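Local coordinates for protein ArtJ (Geobacillus stearothermophilus, PDB 2PVU) that binds the basic amino acids arginine, lysine and histidine and probably delivers them to a cognate ATP-binding cassette transporter for uptake into the cell, at residues Lys42-Gly47 against Ala73-Ala78; Asp90-Ser95 against Ser106-Thr111; Glu163-Lys168 against Lys219-Glu224. All coordinates share one frame; numbering follows the deposited sequence.

Contact 1 (Lys42-Gly47 against Ala73-Ala78); sequences KKVVVG and AVMKAA
Met75 reaches from its helix to the strand valines Val44 and Val46, and its terminal methyl alone bridges the gap between backbones whose nearest CA atoms, those of Val44 and Met75, are 9.3 Å apart. The CB of Met75 faces the strand but is still 6.6 Å from the nearest methyl, Val46 CG2. Met75 CG leaves CB on the side opposite the carbonyl carbon (chi1 -59°) and comes to 5.3 Å from Val46 CG2. SD gains little: the bend at chi2 (-57°) leaves Met75 SD also 5.3 Å from Val46 CG2. The second bend, at chi3 (-90°), swings CE out toward the strand. Met75 CE lies 3.9 Å from Val44 CB, 3.9 Å from Val44 CG1 and 4.1 Å from Val44 CG2, so the methyl settles over the triangle formed by the branch point and both branches of the valine. Beside this, on the same strand-facing side, Met75 CE is 4.4 Å from Val46 CG2, a looser touch. Helix 66-78 here links two neighbouring parallel strands, 44-48 and 82-86, as the helical arm of a beta-alpha-beta crossover in which a small hairpin, 57-64, precedes the helix. Val44 and Val46 present their side chains to this helix, whereas Val45, between them, points to the other side of the sheet, as strand alternation requires. No hydrogen bond joins the two segments; the strand spends its backbone bonds on Asp81, Glu83, Lys85 and Asp102. The buried methionine also touches Tyr82 and Met103, which belong to the strands flanking 44-48, while helix 237-249 packs against Val74 and Ala78.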
loop_
_atom_site.group_PDB
_atom_site.type_symbol
_atom_site.label_atom_id
_atom_site.label_comp_id
_atom_site.label_asym_id
_atom_site.label_seq_id
_atom_site.Cartn_x
_atom_site.Cartn_y
_atom_site.Cartn_z
ATOM N N LYS A 42 -27.571 5.008 0.822
ATOM C CA LYS A 42 -26.648 3.982 1.282
ATOM C C LYS A 42 -25.277 4.607 1.127
ATOM O O LYS A 42 -25.092 5.539 0.348
ATOM C CB LYS A 42 -26.782 2.660 0.504
ATOM C CG LYS A 42 -26.337 2.670 -0.955
ATOM C CD LYS A 42 -26.247 1.245 -1.545
ATOM C CE LYS A 42 -25.663 1.287 -2.945
ATOM N NZ LYS A 42 -25.878 0.081 -3.792
ATOM N N LYS A 43 -24.337 4.113 1.911
ATOM C CA LYS A 43 -23.010 4.645 1.924
ATOM C C LYS A 43 -22.186 3.874 0.915
ATOM O O LYS A 43 -22.408 2.676 0.680
ATOM C CB LYS A 43 -22.402 4.466 3.318
ATOM C CG LYS A 43 -23.086 5.329 4.433
ATOM C CD LYS A 43 -22.475 4.960 5.798
ATOM C CE LYS A 43 -22.886 5.865 6.997
ATOM N NZ LYS A 43 -23.849 6.902 6.605
ATOM N N VAL A 44 -21.182 4.542 0.373
ATOM C CA VAL A 44 -20.160 3.840 -0.375
ATOM C C VAL A 44 -19.387 2.924 0.586
ATOM O O VAL A 44 -18.974 3.347 1.672
ATOM C CB VAL A 44 -19.152 4.830 -1.032
ATOM C CG1 VAL A 44 -18.073 4.044 -1.785
ATOM C CG2 VAL A 44 -19.914 5.772 -1.954
ATOM N N VAL A 45 -19.191 1.673 0.177
ATOM C CA VAL A 45 -18.480 0.718 1.007
ATOM C C VAL A 45 -17.045 0.696 0.533
ATOM O O VAL A 45 -16.753 0.235 -0.599
ATOM C CB VAL A 45 -19.095 -0.701 0.917
ATOM C CG1 VAL A 45 -18.316 -1.696 1.778
ATOM C CG2 VAL A 45 -20.571 -0.646 1.343
ATOM N N VAL A 46 -16.134 1.124 1.413
ATOM C CA VAL A 46 -14.722 1.206 1.030
ATOM C C VAL A 46 -13.936 0.156 1.826
ATOM O O VAL A 46 -14.023 0.137 3.039
ATOM C CB VAL A 46 -14.103 2.622 1.316
ATOM C CG1 VAL A 46 -12.666 2.694 0.725
ATOM C CG2 VAL A 46 -14.965 3.749 0.762
ATOM N N GLY A 47 -13.233 -0.745 1.139
ATOM C CA GLY A 47 -12.406 -1.754 1.829
ATOM C C GLY A 47 -10.938 -1.405 1.918
ATOM O O GLY A 47 -10.399 -0.656 1.090
ATOM N N ALA A 73 -10.871 13.203 3.232
ATOM C CA ALA A 73 -10.825 14.455 2.438
ATOM C C ALA A 73 -11.438 14.270 1.054
ATOM O O ALA A 73 -12.238 15.097 0.562
ATOM C CB ALA A 73 -9.393 14.889 2.285
ATOM N N VAL A 74 -11.028 13.196 0.398
ATOM C CA VAL A 74 -11.509 12.937 -0.945
ATOM C C VAL A 74 -13.042 12.720 -0.981
ATOM O O VAL A 74 -13.739 13.373 -1.756
ATOM C CB VAL A 74 -10.709 11.765 -1.566
ATOM C CG1 VAL A 74 -11.395 11.227 -2.767
ATOM C CG2 VAL A 74 -9.256 12.250 -1.921
ATOM N N MET A 75 -13.564 11.794 -0.174
ATOM C CA MET A 75 -15.000 11.536 -0.164
ATOM C C MET A 75 -15.836 12.737 0.283
ATOM O O MET A 75 -16.944 12.940 -0.211
ATOM C CB MET A 75 -15.312 10.317 0.702
ATOM C CG MET A 75 -14.579 9.025 0.210
ATOM S SD MET A 75 -14.873 8.494 -1.502
ATOM C CE MET A 75 -16.284 7.436 -1.182
ATOM N N LYS A 76 -15.303 13.558 1.174
ATOM C CA LYS A 76 -15.991 14.791 1.552
ATOM C C LYS A 76 -16.053 15.788 0.388
ATOM O O LYS A 76 -17.114 16.386 0.134
ATOM C CB LYS A 76 -15.388 15.400 2.828
ATOM C CG LYS A 76 -15.821 14.631 4.084
ATOM C CD LYS A 76 -15.179 15.100 5.375
ATOM C CE LYS A 76 -15.864 14.427 6.576
ATOM N NZ LYS A 76 -15.057 14.509 7.832
ATOM N N ALA A 77 -14.939 15.935 -0.330
ATOM C CA ALA A 77 -14.878 16.810 -1.509
ATOM C C ALA A 77 -15.817 16.285 -2.601
ATOM O O ALA A 77 -16.403 17.065 -3.366
ATOM C CB ALA A 77 -13.431 16.933 -2.022
ATOM N N ALA A 78 -15.991 14.962 -2.640
ATOM C CA ALA A 78 -16.820 14.307 -3.647
ATOM C C ALA A 78 -18.322 14.298 -3.304
ATOM O O ALA A 78 -19.142 13.927 -4.152
ATOM C CB ALA A 78 -16.324 12.877 -3.874
#

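Contact 2 (Asp90-Ser95 against Ser106-Thr111); sequences DPLFAS and SGITIT. With LYS (lysine), chain E.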
loop_
_atom_site.group_PDB
_atom_site.type_symbol
_atom_site.label_atom_id
_atom_site.label_comp_id
_atom_site.label_asym_id
_atom_site.label_seq_id
_atom_site.Cartn_x
_atom_site.Cartn_y
_atom_site.Cartn_z
ATOM N N ASP A 90 -6.506 -10.127 0.488
ATOM C CA ASP A 90 -7.054 -10.981 -0.558
ATOM C C ASP A 90 -8.598 -10.850 -0.648
ATOM O O ASP A 90 -9.173 -10.782 -1.760
ATOM C CB ASP A 90 -6.554 -12.422 -0.420
ATOM C CG ASP A 90 -5.087 -12.545 -0.864
ATOM O OD1 ASP A 90 -4.796 -12.344 -2.070
ATOM O OD2 ASP A 90 -4.220 -12.801 -0.017
ATOM N N PRO A 91 -9.274 -10.794 0.511
ATOM C CA PRO A 91 -10.715 -10.479 0.468
ATOM C C PRO A 91 -11.064 -9.194 -0.215
ATOM O O PRO A 91 -12.125 -9.138 -0.840
ATOM C CB PRO A 91 -11.111 -10.404 1.940
ATOM C CG PRO A 91 -10.157 -11.479 2.589
ATOM C CD PRO A 91 -8.829 -11.141 1.876
ATOM N N LEU A 92 -10.211 -8.172 -0.090
ATOM C CA LEU A 92 -10.483 -6.853 -0.706
ATOM C C LEU A 92 -10.638 -7.031 -2.225
ATOM O O LEU A 92 -11.604 -6.526 -2.839
ATOM C CB LEU A 92 -9.384 -5.848 -0.353
ATOM C CG LEU A 92 -9.393 -4.515 -1.133
ATOM C CD1 LEU A 92 -10.758 -3.829 -0.945
ATOM C CD2 LEU A 92 -8.226 -3.630 -0.670
ATOM N N PHE A 93 -9.724 -7.784 -2.823
ATOM C CA PHE A 93 -9.760 -7.968 -4.272
ATOM C C PHE A 93 -10.915 -8.849 -4.706
ATOM O O PHE A 93 -11.550 -8.591 -5.739
ATOM C CB PHE A 93 -8.407 -8.467 -4.801
ATOM C CG PHE A 93 -7.354 -7.382 -4.781
ATOM C CD1 PHE A 93 -7.124 -6.583 -5.899
ATOM C CD2 PHE A 93 -6.671 -7.107 -3.606
ATOM C CE1 PHE A 93 -6.191 -5.554 -5.850
ATOM C CE2 PHE A 93 -5.745 -6.078 -3.535
ATOM C CZ PHE A 93 -5.503 -5.291 -4.657
ATOM N N ALA A 94 -11.199 -9.877 -3.919
ATOM C CA ALA A 94 -12.351 -10.725 -4.172
ATOM C C ALA A 94 -13.659 -9.943 -4.122
ATOM O O ALA A 94 -14.515 -10.145 -4.978
ATOM C CB ALA A 94 -12.392 -11.895 -3.188
ATOM N N SER A 95 -13.786 -9.045 -3.134
ATOM C CA SER A 95 -14.979 -8.236 -2.894
ATOM C C SER A 95 -15.163 -7.108 -3.906
ATOM O O SER A 95 -16.290 -6.699 -4.169
ATOM C CB SER A 95 -14.886 -7.620 -1.492
ATOM O OG SER A 95 -15.176 -8.631 -0.538
ATOM N N SER A 106 -5.667 1.201 -0.042
ATOM C CA SER A 106 -4.886 0.229 0.759
ATOM C C SER A 106 -3.427 0.158 0.258
ATOM O O SER A 106 -2.878 -0.961 0.157
ATOM C CB SER A 106 -5.565 -1.160 0.678
ATOM O OG SER A 106 -5.188 -2.069 1.717
ATOM N N GLY A 107 -2.832 1.314 -0.073
ATOM C CA GLY A 107 -1.414 1.363 -0.526
ATOM C C GLY A 107 -1.302 0.523 -1.797
ATOM O O GLY A 107 -0.317 -0.153 -2.005
ATOM N N ILE A 108 -2.307 0.602 -2.654
ATOM C CA ILE A 108 -2.384 -0.269 -3.882
ATOM C C ILE A 108 -1.712 0.306 -5.097
ATOM O O ILE A 108 -2.166 1.322 -5.637
ATOM C CB ILE A 108 -3.860 -0.563 -4.289
ATOM C CG1 ILE A 108 -4.624 -1.084 -3.061
ATOM C CG2 ILE A 108 -3.869 -1.625 -5.491
ATOM C CD1 ILE A 108 -6.206 -0.991 -3.214
ATOM N N THR A 109 -0.683 -0.377 -5.577
ATOM C CA THR A 109 0.022 0.052 -6.785
ATOM C C THR A 109 -0.858 -0.138 -8.006
ATOM O O THR A 109 -1.470 -1.187 -8.203
ATOM C CB THR A 109 1.336 -0.719 -6.952
ATOM O OG1 THR A 109 2.178 -0.486 -5.806
ATOM C CG2 THR A 109 2.077 -0.306 -8.224
ATOM N N ILE A 110 -0.933 0.906 -8.810
ATOM C CA ILE A 110 -1.600 0.797 -10.124
ATOM C C ILE A 110 -0.720 -0.072 -11.029
ATOM O O ILE A 110 0.455 0.254 -11.228
ATOM C CB ILE A 110 -1.693 2.215 -10.790
ATOM C CG1 ILE A 110 -2.498 3.166 -9.913
ATOM C CG2 ILE A 110 -2.271 2.108 -12.239
ATOM C CD1 ILE A 110 -2.380 4.676 -10.283
ATOM N N THR A 111 -1.253 -1.150 -11.619
ATOM C CA THR A 111 -0.454 -1.956 -12.573
ATOM C C THR A 111 -1.278 -2.351 -13.768
ATOM O O THR A 111 -2.511 -2.385 -13.696
ATOM C CB THR A 111 0.112 -3.283 -11.984
ATOM O OG1 THR A 111 -0.974 -4.164 -11.670
ATOM C CG2 THR A 111 0.937 -2.997 -10.731
HETATM N N LYS E . 1.841 -1.451 -3.114
HETATM C CA LYS E . 2.006 -2.943 -3.126
HETATM C C LYS E . 0.916 -3.568 -4.008
HETATM O O LYS E . 0.940 -4.762 -4.268
HETATM C CB LYS E . 1.888 -3.500 -1.712
HETATM C CG LYS E . 0.524 -3.154 -1.066
HETATM C CD LYS E . 0.203 -4.099 0.112
HETATM C CE LYS E . -0.821 -3.441 1.026
HETATM N NZ LYS E . -1.322 -4.439 2.115
HETATM O OXT LYS E . -0.025 -2.877 -4.458
#
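Leu92 and Phe93 of helix 89-98 make a buried apolar contact with Ser106 and Ile108 in the loop that carries part of the lysine site. The CD2 methyl of Leu92 does double duty, lying 3.9 Å from Ser106 CB and 4.2 Å from Ile108 CD1. Phe93 brings its far end, CZ, to 4.1 Å from Ile108 CG2, which sits at the ring edge and near the ring plane. The two branches of Ile108 thus divide the helix between them: CG1, trans to the carbonyl carbon (chi1 -51°), carries CD1 to the leucine, and CG2 faces the phenylalanine. The polar end of Ser106 turns elsewhere, its OG bonded to the backbone N of Asp49. Next to this packing the loop grips the ligand with two backbone groups and one side chain. The lysine N donates to Gly107 O at 2.8 Å and to the hydroxyl Thr109 OG1 at 2.9 Å, and Thr109 N donates almost straight to the ligand carboxylate oxygen OXT (2.8 Å, 169°). Arg114, Gln153, Thr157 and Asp196 supply further bonds to the lysine. Trp89 meets Phe93 edge to face, strand 224-231 touches both Phe93 and Ile108 through Ile229, and strand 118-120 packs Phe120 against Ile108.

Contact 3 (Glu163-Lys168 against Lys219-Glu224); sequences EKLFGK and KNFASE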
loop_
_atom_site.group_PDB
_atom_site.type_symbol
_atom_site.label_atom_id
_atom_site.label_comp_id
_atom_site.label_asym_id
_atom_site.label_seq_id
_atom_site.Cartn_x
_atom_site.Cartn_y
_atom_site.Cartn_z
ATOM N N GLU A 163 9.530 -12.764 -7.591
ATOM C CA GLU A 163 9.347 -13.807 -8.605
ATOM C C GLU A 163 10.028 -13.454 -9.902
ATOM O O GLU A 163 10.602 -14.318 -10.550
ATOM C CB GLU A 163 7.868 -14.088 -8.835
ATOM C CG GLU A 163 7.242 -14.732 -7.614
ATOM C CD GLU A 163 5.755 -14.952 -7.730
ATOM O OE1 GLU A 163 5.136 -14.292 -8.568
ATOM O OE2 GLU A 163 5.212 -15.790 -6.971
ATOM N N LYS A 164 9.985 -12.177 -10.275
ATOM C CA LYS A 164 10.669 -11.693 -11.480
ATOM C C LYS A 164 12.181 -11.855 -11.388
ATOM O O LYS A 164 12.820 -12.166 -12.386
ATOM C CB LYS A 164 10.331 -10.223 -11.727
ATOM C CG LYS A 164 9.164 -10.011 -12.675
ATOM C CD LYS A 164 8.712 -8.555 -12.649
ATOM C CE LYS A 164 7.597 -8.296 -13.675
ATOM N NZ LYS A 164 6.915 -9.573 -14.061
ATOM N N LEU A 165 12.743 -11.595 -10.207
ATOM C CA LEU A 165 14.188 -11.659 -9.980
ATOM C C LEU A 165 14.728 -13.077 -9.870
ATOM O O LEU A 165 15.851 -13.339 -10.309
ATOM C CB LEU A 165 14.586 -10.885 -8.723
ATOM C CG LEU A 165 14.473 -9.353 -8.693
ATOM C CD1 LEU A 165 14.711 -8.855 -7.285
ATOM C CD2 LEU A 165 15.418 -8.663 -9.698
ATOM N N PHE A 166 13.939 -13.979 -9.278
ATOM C CA PHE A 166 14.424 -15.324 -8.901
ATOM C C PHE A 166 13.599 -16.491 -9.437
ATOM O O PHE A 166 14.033 -17.644 -9.356
ATOM C CB PHE A 166 14.526 -15.425 -7.378
ATOM C CG PHE A 166 15.263 -14.272 -6.755
ATOM C CD1 PHE A 166 16.627 -14.083 -7.005
ATOM C CD2 PHE A 166 14.592 -13.355 -5.959
ATOM C CE1 PHE A 166 17.300 -13.014 -6.447
ATOM C CE2 PHE A 166 15.258 -12.278 -5.397
ATOM C CZ PHE A 166 16.601 -12.110 -5.639
ATOM N N GLY A 167 12.435 -16.190 -10.002
ATOM C CA GLY A 167 11.490 -17.212 -10.421
ATOM C C GLY A 167 10.612 -17.639 -9.261
ATOM O O GLY A 167 10.943 -17.415 -8.092
ATOM N N LYS A 168 9.474 -18.231 -9.582
ATOM C CA LYS A 168 8.568 -18.743 -8.567
ATOM C C LYS A 168 9.184 -19.944 -7.877
ATOM O O LYS A 168 9.857 -20.747 -8.518
ATOM C CB LYS A 168 7.252 -19.161 -9.211
ATOM C CG LYS A 168 6.387 -18.007 -9.611
ATOM C CD LYS A 168 5.228 -18.463 -10.487
ATOM C CE LYS A 168 4.382 -17.266 -10.898
ATOM N NZ LYS A 168 3.213 -17.641 -11.747
ATOM N N LYS A 219 18.209 0.119 -9.070
ATOM C CA LYS A 219 18.513 -0.588 -10.325
ATOM C C LYS A 219 17.558 -1.753 -10.580
ATOM O O LYS A 219 17.261 -2.077 -11.728
ATOM C CB LYS A 219 19.980 -1.044 -10.401
ATOM C CG LYS A 219 20.355 -1.596 -11.766
ATOM C CD LYS A 219 21.677 -2.367 -11.736
ATOM C CE LYS A 219 21.620 -3.630 -12.619
ATOM N NZ LYS A 219 20.744 -4.720 -12.028
ATOM N N ASN A 220 17.033 -2.351 -9.511
ATOM C CA ASN A 220 16.243 -3.574 -9.632
ATOM C C ASN A 220 14.758 -3.393 -9.316
ATOM O O ASN A 220 13.944 -4.263 -9.650
ATOM C CB ASN A 220 16.859 -4.692 -8.756
ATOM C CG ASN A 220 18.175 -5.231 -9.346
ATOM O OD1 ASN A 220 18.202 -5.665 -10.494
ATOM N ND2 ASN A 220 19.256 -5.194 -8.570
ATOM N N PHE A 221 14.397 -2.302 -8.648
ATOM C CA PHE A 221 12.998 -2.069 -8.303
ATOM C C PHE A 221 12.479 -0.820 -9.020
ATOM O O PHE A 221 13.124 0.236 -8.977
ATOM C CB PHE A 221 12.836 -1.902 -6.786
ATOM C CG PHE A 221 13.224 -3.128 -5.991
ATOM C CD1 PHE A 221 12.616 -4.362 -6.246
ATOM C CD2 PHE A 221 14.176 -3.046 -4.984
ATOM C CE1 PHE A 221 12.957 -5.511 -5.483
ATOM C CE2 PHE A 221 14.511 -4.156 -4.218
ATOM C CZ PHE A 221 13.889 -5.393 -4.456
ATOM N N ALA A 222 11.299 -0.968 -9.623
ATOM C CA ALA A 222 10.625 0.056 -10.427
ATOM C C ALA A 222 9.905 1.107 -9.561
ATOM O O ALA A 222 9.562 0.844 -8.442
ATOM C CB ALA A 222 9.596 -0.624 -11.317
ATOM N N SER A 223 9.679 2.287 -10.130
ATOM C CA SER A 223 8.784 3.293 -9.560
ATOM C C SER A 223 7.376 2.751 -9.573
ATOM O O SER A 223 6.972 2.070 -10.527
ATOM C CB SER A 223 8.869 4.568 -10.401
ATOM O OG SER A 223 10.194 5.037 -10.258
ATOM N N GLU A 224 6.632 3.036 -8.511
ATOM C CA GLU A 224 5.241 2.553 -8.389
ATOM C C GLU A 224 4.374 3.720 -7.989
ATOM O O GLU A 224 4.837 4.583 -7.223
ATOM C CB GLU A 224 5.148 1.472 -7.274
ATOM C CG GLU A 224 5.824 0.161 -7.701
ATOM C CD GLU A 224 5.682 -0.977 -6.688
ATOM O OE1 GLU A 224 4.605 -1.194 -6.080
ATOM O OE2 GLU A 224 6.702 -1.664 -6.485
#
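Where helix 157-166 ends, in the second lobe of the binding protein, Leu165 packs on Asn220 and Phe221 of the loop that leads into strand 224-231. The leucine divides its methyls between the two partners. CD1 of Leu165 approaches Phe221 CE1 at 4.2 Å, the side chains crossing at about a right angle, and CD2 comes equally close, 4.2 Å, to Asn220 OD1. The CB of Phe221 does not face the helix, but its ring extends far enough to be met. Asn220 meets the leucine with its carbonyl oxygen OD1, which also accepts a weak bond of 3.1 Å from Lys219 NZ; its amide ND2 is hydrogen-bonded to Asp217 OD2, so both ends of the amide have polar partners on the loop. Behind the contact, Leu165 CB lies 3.6 Å above the plane of the Phe166 ring, over its centre. The helix stops just past this point: Gly167 N still bonds to Glu163 O (2.7 Å), and the glycine then leaves helical geometry with a positive phi of 85°. The Phe221 side chain also packs on Thr128, Gln129 and Ile131 of strand 125-134, and Ala142 touches both Leu165 and Asn220. Glu224 bonds to Gln129 and, through OE1, to Thr157, a residue of the lysine pocket. The last turn of a lobe helix here rests on a loop, within the two-lobed alpha/beta fold of family 3 solute-binding proteins.

The three contacts follow one another along the chain and span the molecule, with contacts 1 and 3 on opposite sides of its centre, their own centres about 34 Å apart. Contact 1 joins strand 44-48 to helix 66-78 in one lobe. Contact 2 lies in the same lobe at the cleft, their centres about 17 Å apart, and Gly47 C touches Leu92 CD1 at 3.8 Å. Contacts 2 and 3 have centres about 19 Å apart. Leu165, Asn220 and Phe221 belong to the second lobe; Glu224 opens the connecting strand 224-231, its OE1 2.5 Å from Thr109 OG1, a probable hydrogen bond. Residues of both lobes bond the lysine (Thr109 and Arg114; Gln153, Thr157 and Asp196), consistent with a closed, loaded state.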